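PDB 5EYI: Non-structural protein 11 from Prrsv 16244b, which probably cleaves viral polyuridine RNA as a uridylate-specific endoribonuclease, preventing host double-stranded RNA sensors from being activated. Local coordinates for residues A[109-122]-A[147-160]. The protein carries 1 engineered substitution. Residues are numbered along the deposited sequence; the frame is centred on the assembly and turned at random.
Sequences RIEVDCREYLDDRE and HVTSRYLPRVLPKE. With SO4 (sulfate ion), chain C.
Arg-115 and Thr-149 bring the two backbones closest, CA to CA 4.9 Å, where the loop that follows helix 109-112 runs past the type I turn His-147 to Ser-150; the helix ends in a Schellman motif with Asp-113 as C-prime residue. Arg-115 spans the gap with a chain extended from CG to NE. Its NH1 and NH2 both donate to Pro-154 O (2.9 and 3.0 Å), which lies in the guanidinium plane; NH2 arrives on a carbonyl lone pair, NH1 from above the carbonyl plane. Along another edge, NE and NH2 share Asp-113 OD1 in a side-on salt bridge that fixes the group's rotation, while Leu-157 CD1 lies over one face, toward its rim. A water donates to Asp-113 OD2 and to Arg-155 O, a second link.

A bend at chi3 (-75°) brings the Arg-109 guanidinium between Val-148 CG1 on one face and Leu-118 CG on the other. It grips Glu-122 end-on, NH1 to OE1 and NH2 to OE2, and NH1 also donates to Glu-116 O. The His-147 ring stands 76° from this plane, its CE1 3.5 Å from Arg-109 NH2; His-147 ND1 and Thr-149 OG1 are hydrogen-bonded (2.7 Å), while Thr-149 CB makes a CH-pi contact over the Tyr-117 face. Ile-110 splits its branches, CG1 against Val-148 CG2 (4.0 Å) and CG2 over the backbone near Pro-158 O.

Within the NendoU domain, the contact thus joins helix 109-112, the loop after it and the start of helix 120-128 to the connection from strand 141-143 to strand 163-169, beside the predicted active-site residue His-146; Leu-157 and Pro-158 pack on Val-165 of the latter strand.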
loop_
_atom_site.group_PDB
_atom_site.type_symbol
_atom_site.label_atom_id
_atom_site.label_comp_id
_atom_site.label_asym_id
_atom_site.label_seq_id
_atom_site.Cartn_x
_atom_site.Cartn_y
_atom_site.Cartn_z
ATOM N N ARG A 109 21.211 10.365 -6.676
ATOM C CA ARG A 109 21.306 9.862 -8.055
ATOM C C ARG A 109 20.489 10.681 -9.044
ATOM O O ARG A 109 20.931 10.915 -10.184
ATOM C CB ARG A 109 20.895 8.396 -8.129
ATOM C CG ARG A 109 22.031 7.478 -7.742
ATOM C CD ARG A 109 21.620 6.034 -7.816
ATOM N NE ARG A 109 20.768 5.646 -6.704
ATOM C CZ ARG A 109 20.376 4.398 -6.462
ATOM N NH1 ARG A 109 20.788 3.404 -7.253
ATOM N NH2 ARG A 109 19.590 4.143 -5.420
ATOM N N ILE A 110 19.304 11.104 -8.617
ATOM C CA ILE A 110 18.483 11.990 -9.445
ATOM C C ILE A 110 19.234 13.302 -9.763
ATOM O O ILE A 110 19.295 13.710 -10.914
ATOM C CB ILE A 110 17.098 12.247 -8.803
ATOM C CG1 ILE A 110 16.236 10.985 -8.920
ATOM C CG2 ILE A 110 16.375 13.410 -9.472
ATOM C CD1 ILE A 110 15.099 10.927 -7.924
ATOM N N GLU A 111 19.849 13.919 -8.757
ATOM C CA GLU A 111 20.467 15.235 -8.942
ATOM C C GLU A 111 21.674 15.168 -9.874
ATOM O O GLU A 111 21.852 16.067 -10.688
ATOM C CB GLU A 111 20.837 15.896 -7.612
ATOM C CG GLU A 111 19.647 16.458 -6.830
ATOM C CD GLU A 111 18.834 15.390 -6.106
ATOM O OE1 GLU A 111 19.207 14.191 -6.147
ATOM O OE2 GLU A 111 17.806 15.753 -5.499
ATOM N N VAL A 112 22.482 14.112 -9.779
ATOM C CA VAL A 112 23.625 13.948 -10.703
ATOM C C VAL A 112 23.291 13.174 -11.971
ATOM O O VAL A 112 24.138 13.076 -12.842
ATOM C CB VAL A 112 24.876 13.329 -10.030
ATOM C CG1 VAL A 112 25.229 14.103 -8.779
ATOM C CG2 VAL A 112 24.699 11.858 -9.708
ATOM N N ASP A 113 22.071 12.641 -12.067
ATOM C CA ASP A 113 21.616 11.814 -13.189
ATOM C C ASP A 113 22.402 10.508 -13.337
ATOM O O ASP A 113 22.652 10.041 -14.452
ATOM C CB ASP A 113 21.611 12.609 -14.512
ATOM C CG ASP A 113 20.679 12.009 -15.557
ATOM O OD1 ASP A 113 19.648 11.408 -15.194
ATOM O OD2 ASP A 113 20.981 12.140 -16.751
ATOM N N CYS A 114 22.780 9.916 -12.209
ATOM C CA CYS A 114 23.370 8.590 -12.216
ATOM C C CYS A 114 22.255 7.567 -12.078
ATOM O O CYS A 114 21.559 7.548 -11.065
ATOM C CB CYS A 114 24.357 8.418 -11.075
ATOM S SG CYS A 114 25.087 6.765 -11.052
ATOM N N ARG A 115 22.096 6.711 -13.086
ATOM C CA ARG A 115 21.017 5.718 -13.099
ATOM C C ARG A 115 21.512 4.290 -12.896
ATOM O O ARG A 115 20.872 3.338 -13.332
ATOM C CB ARG A 115 20.233 5.855 -14.392
ATOM C CG ARG A 115 19.852 7.302 -14.636
ATOM C CD ARG A 115 18.762 7.446 -15.652
ATOM N NE ARG A 115 18.415 8.846 -15.830
ATOM C CZ ARG A 115 17.341 9.281 -16.477
ATOM N NH1 ARG A 115 16.466 8.427 -17.018
ATOM N NH2 ARG A 115 17.134 10.588 -16.584
ATOM N N GLU A 116 22.630 4.154 -12.185
ATOM C CA GLU A 116 23.230 2.869 -11.885
ATOM C C GLU A 116 22.810 2.415 -10.497
ATOM O O GLU A 116 22.504 3.229 -9.624
ATOM C CB GLU A 116 24.762 2.977 -11.928
ATOM C CG GLU A 116 25.337 3.573 -13.210
ATOM C CD GLU A 116 24.978 2.777 -14.457
ATOM O OE1 GLU A 116 25.015 1.525 -14.419
ATOM O OE2 GLU A 116 24.656 3.406 -15.491
ATOM N N TYR A 117 22.812 1.105 -10.304
ATOM C CA TYR A 117 22.690 0.505 -8.987
ATOM C C TYR A 117 23.892 0.912 -8.143
ATOM O O TYR A 117 24.984 1.089 -8.670
ATOM C CB TYR A 117 22.641 -1.017 -9.097
ATOM C CG TYR A 117 21.390 -1.550 -9.763
ATOM C CD1 TYR A 117 20.147 -1.442 -9.145
ATOM C CD2 TYR A 117 21.452 -2.170 -11.010
ATOM C CE1 TYR A 117 18.999 -1.937 -9.748
ATOM C CE2 TYR A 117 20.311 -2.671 -11.622
ATOM C CZ TYR A 117 19.091 -2.557 -10.990
ATOM O OH TYR A 117 17.964 -3.047 -11.599
ATOM N N LEU A 118 23.693 1.101 -6.849
ATOM C CA LEU A 118 24.810 1.465 -5.980
ATOM C C LEU A 118 25.689 0.264 -5.681
ATOM O O LEU A 118 26.870 0.432 -5.420
ATOM C CB LEU A 118 24.329 2.109 -4.677
ATOM C CG LEU A 118 23.537 3.416 -4.820
ATOM C CD1 LEU A 118 23.269 4.009 -3.446
ATOM C CD2 LEU A 118 24.255 4.427 -5.693
ATOM N N ASP A 119 25.116 -0.937 -5.720
ATOM C CA ASP A 119 25.873 -2.169 -5.479
ATOM C C ASP A 119 25.065 -3.399 -5.912
ATOM O O ASP A 119 23.923 -3.263 -6.381
ATOM C CB ASP A 119 26.296 -2.258 -3.997
ATOM C CG ASP A 119 25.122 -2.212 -3.025
ATOM O OD1 ASP A 119 24.001 -2.633 -3.361
ATOM O OD2 ASP A 119 25.331 -1.770 -1.887
ATOM N N ASP A 120 25.659 -4.586 -5.764
ATOM C CA ASP A 120 24.988 -5.851 -6.104
ATOM C C ASP A 120 23.765 -6.130 -5.260
ATOM O O ASP A 120 22.809 -6.749 -5.739
ATOM C CB ASP A 120 25.930 -7.055 -5.939
ATOM C CG ASP A 120 26.924 -7.179 -7.057
ATOM O OD1 ASP A 120 26.592 -6.850 -8.221
ATOM O OD2 ASP A 120 28.047 -7.638 -6.762
ATOM N N ARG A 121 23.807 -5.709 -4.001
ATOM C CA ARG A 121 22.671 -5.914 -3.118
ATOM C C ARG A 121 21.409 -5.203 -3.649
ATOM O O ARG A 121 20.314 -5.769 -3.620
ATOM C CB ARG A 121 23.010 -5.462 -1.703
ATOM C CG ARG A 121 22.100 -6.038 -0.641
ATOM C CD ARG A 121 22.389 -5.401 0.705
ATOM N NE ARG A 121 21.377 -5.761 1.696
ATOM C CZ ARG A 121 21.200 -5.150 2.871
ATOM N NH1 ARG A 121 21.966 -4.123 3.247
ATOM N NH2 ARG A 121 20.232 -5.564 3.684
ATOM N N GLU A 122 21.579 -3.988 -4.172
ATOM C CA GLU A 122 20.459 -3.242 -4.744
ATOM C C GLU A 122 19.939 -3.899 -6.021
ATOM O O GLU A 122 18.726 -4.054 -6.203
ATOM C CB GLU A 122 20.847 -1.786 -5.017
ATOM C CG GLU A 122 19.643 -0.928 -5.363
ATOM C CD GLU A 122 19.955 0.551 -5.457
ATOM O OE1 GLU A 122 20.928 0.931 -6.143
ATOM O OE2 GLU A 122 19.192 1.341 -4.861
ATOM N N HIS A 147 11.796 3.361 -9.947
ATOM C CA HIS A 147 13.131 3.636 -9.444
ATOM C C HIS A 147 13.984 4.330 -10.497
ATOM O O HIS A 147 13.750 4.191 -11.695
ATOM C CB HIS A 147 13.808 2.349 -8.965
ATOM C CG HIS A 147 14.919 2.587 -7.996
ATOM N ND1 HIS A 147 16.231 2.277 -8.272
ATOM C CD2 HIS A 147 14.917 3.137 -6.760
ATOM C CE1 HIS A 147 16.992 2.613 -7.245
ATOM N NE2 HIS A 147 16.219 3.141 -6.313
ATOM N N VAL A 148 14.976 5.074 -10.022
ATOM C CA VAL A 148 15.904 5.800 -10.877
ATOM C C VAL A 148 16.703 4.871 -11.802
ATOM O O VAL A 148 17.221 5.314 -12.823
ATOM C CB VAL A 148 16.874 6.658 -10.029
ATOM C CG1 VAL A 148 17.899 5.780 -9.317
ATOM C CG2 VAL A 148 17.547 7.727 -10.884
ATOM N N THR A 149 16.798 3.601 -11.421
ATOM C CA THR A 149 17.432 2.559 -12.219
ATOM C C THR A 149 16.465 1.835 -13.188
ATOM O O THR A 149 16.904 0.970 -13.957
ATOM C CB THR A 149 18.095 1.508 -11.291
ATOM O OG1 THR A 149 17.110 0.899 -10.443
ATOM C CG2 THR A 149 19.169 2.159 -10.418
ATOM N N SER A 150 15.178 2.192 -13.176
ATOM C CA SER A 150 14.169 1.485 -13.972
ATOM C C SER A 150 14.306 1.740 -15.470
ATOM O O SER A 150 14.993 2.659 -15.918
ATOM C CB SER A 150 12.747 1.859 -13.534
ATOM O OG SER A 150 12.525 1.568 -12.166
ATOM N N ARG A 151 13.627 0.905 -16.239
ATOM C CA ARG A 151 13.508 1.109 -17.680
ATOM C C ARG A 151 12.498 2.201 -18.006
ATOM O O ARG A 151 11.746 2.661 -17.133
ATOM C CB ARG A 151 13.077 -0.177 -18.352
ATOM C CG ARG A 151 14.140 -1.246 -18.330
ATOM C CD ARG A 151 13.549 -2.559 -18.799
ATOM N NE ARG A 151 14.543 -3.623 -18.867
ATOM C CZ ARG A 151 14.270 -4.932 -18.789
ATOM N NH1 ARG A 151 13.021 -5.372 -18.639
ATOM N NH2 ARG A 151 15.267 -5.815 -18.848
ATOM N N TYR A 152 12.521 2.613 -19.274
ATOM C CA TYR A 152 11.497 3.471 -19.877
ATOM C C TYR A 152 11.438 4.915 -19.322
ATOM O O TYR A 152 10.461 5.636 -19.559
ATOM C CB TYR A 152 10.129 2.767 -19.791
ATOM C CG TYR A 152 10.187 1.312 -20.229
ATOM C CD1 TYR A 152 10.767 0.955 -21.446
ATOM C CD2 TYR A 152 9.688 0.290 -19.417
ATOM C CE1 TYR A 152 10.838 -0.370 -21.848
ATOM C CE2 TYR A 152 9.760 -1.043 -19.809
ATOM C CZ TYR A 152 10.341 -1.363 -21.023
ATOM O OH TYR A 152 10.425 -2.670 -21.428
ATOM N N LEU A 153 12.486 5.350 -18.626
ATOM C CA LEU A 153 12.478 6.659 -17.985
ATOM C C LEU A 153 12.862 7.755 -18.972
ATOM O O LEU A 153 13.610 7.503 -19.918
ATOM C CB LEU A 153 13.448 6.703 -16.814
ATOM C CG LEU A 153 13.207 5.711 -15.682
ATOM C CD1 LEU A 153 14.208 6.021 -14.586
ATOM C CD2 LEU A 153 11.771 5.759 -15.172
ATOM N N PRO A 154 12.352 8.982 -18.753
ATOM C CA PRO A 154 12.739 10.114 -19.601
ATOM C C PRO A 154 14.101 10.665 -19.201
ATOM O O PRO A 154 14.635 10.303 -18.156
ATOM C CB PRO A 154 11.656 11.137 -19.309
ATOM C CG PRO A 154 11.287 10.877 -17.883
ATOM C CD PRO A 154 11.431 9.392 -17.676
ATOM N N ARG A 155 14.643 11.558 -20.014
ATOM C CA ARG A 155 15.942 12.168 -19.727
ATOM C C ARG A 155 15.932 13.149 -18.541
ATOM O O ARG A 155 16.922 13.234 -17.828
ATOM C CB ARG A 155 16.518 12.826 -20.985
ATOM C CG ARG A 155 17.085 11.815 -21.972
ATOM C CD ARG A 155 17.389 12.448 -23.315
ATOM N NE ARG A 155 18.440 13.473 -23.235
ATOM C CZ ARG A 155 19.745 13.288 -23.467
ATOM N NH1 ARG A 155 20.237 12.100 -23.802
ATOM N NH2 ARG A 155 20.575 14.319 -23.358
ATOM N N VAL A 156 14.839 13.874 -18.318
ATOM C CA VAL A 156 14.781 14.815 -17.181
ATOM C C VAL A 156 13.867 14.249 -16.108
ATOM O O VAL A 156 12.707 13.948 -16.356
ATOM C CB VAL A 156 14.510 16.319 -17.560
ATOM C CG1 VAL A 156 13.993 16.513 -18.970
ATOM C CG2 VAL A 156 13.632 17.062 -16.542
ATOM N N LEU A 157 14.444 14.067 -14.926
ATOM C CA LEU A 157 13.744 13.580 -13.750
ATOM C C LEU A 157 13.626 14.739 -12.768
ATOM O O LEU A 157 14.628 15.381 -12.452
ATOM C CB LEU A 157 14.517 12.430 -13.113
ATOM C CG LEU A 157 14.742 11.212 -14.025
ATOM C CD1 LEU A 157 15.567 10.143 -13.314
ATOM C CD2 LEU A 157 13.424 10.624 -14.514
ATOM N N PRO A 158 12.405 15.025 -12.283
ATOM C CA PRO A 158 12.279 16.093 -11.287
ATOM C C PRO A 158 13.154 15.845 -10.050
ATOM O O PRO A 158 13.257 14.699 -9.577
ATOM C CB PRO A 158 10.796 16.055 -10.910
ATOM C CG PRO A 158 10.107 15.398 -12.056
ATOM C CD PRO A 158 11.098 14.472 -12.686
ATOM N N LYS A 159 13.766 16.908 -9.536
ATOM C CA LYS A 159 14.645 16.807 -8.374
ATOM C C LYS A 159 13.808 16.886 -7.113
ATOM O O LYS A 159 13.779 17.904 -6.428
ATOM C CB LYS A 159 15.715 17.893 -8.409
ATOM C CG LYS A 159 16.684 17.740 -9.572
ATOM C CD LYS A 159 17.493 19.007 -9.741
ATOM C CE LYS A 159 18.545 18.871 -10.823
ATOM N NZ LYS A 159 19.466 20.044 -10.776
ATOM N N GLU A 160 13.130 15.784 -6.825
ATOM C CA GLU A 160 12.139 15.701 -5.765
ATOM C C GLU A 160 12.404 14.434 -4.974
ATOM O O GLU A 160 13.126 13.546 -5.443
ATOM C CB GLU A 160 10.740 15.608 -6.376
ATOM C CG GLU A 160 10.324 16.786 -7.235
ATOM C CD GLU A 160 10.056 18.055 -6.441
ATOM O OE1 GLU A 160 9.653 17.981 -5.257
ATOM O OE2 GLU A 160 10.227 19.147 -7.015
HETATM S S SO4 C . 17.894 -3.282 -19.525
HETATM O O1 SO4 C . 19.279 -2.787 -19.636
HETATM O O2 SO4 C . 17.462 -3.930 -20.784
HETATM O O3 SO4 C . 17.070 -2.087 -19.237
HETATM O O4 SO4 C . 17.688 -4.303 -18.464
HETATM O O HOH W 1 19.218 12.235 -18.666
HETATM O O HOH W 2 19.516 2.151 -15.646
HETATM O O HOH W 3 16.077 -1.475 -11.129
#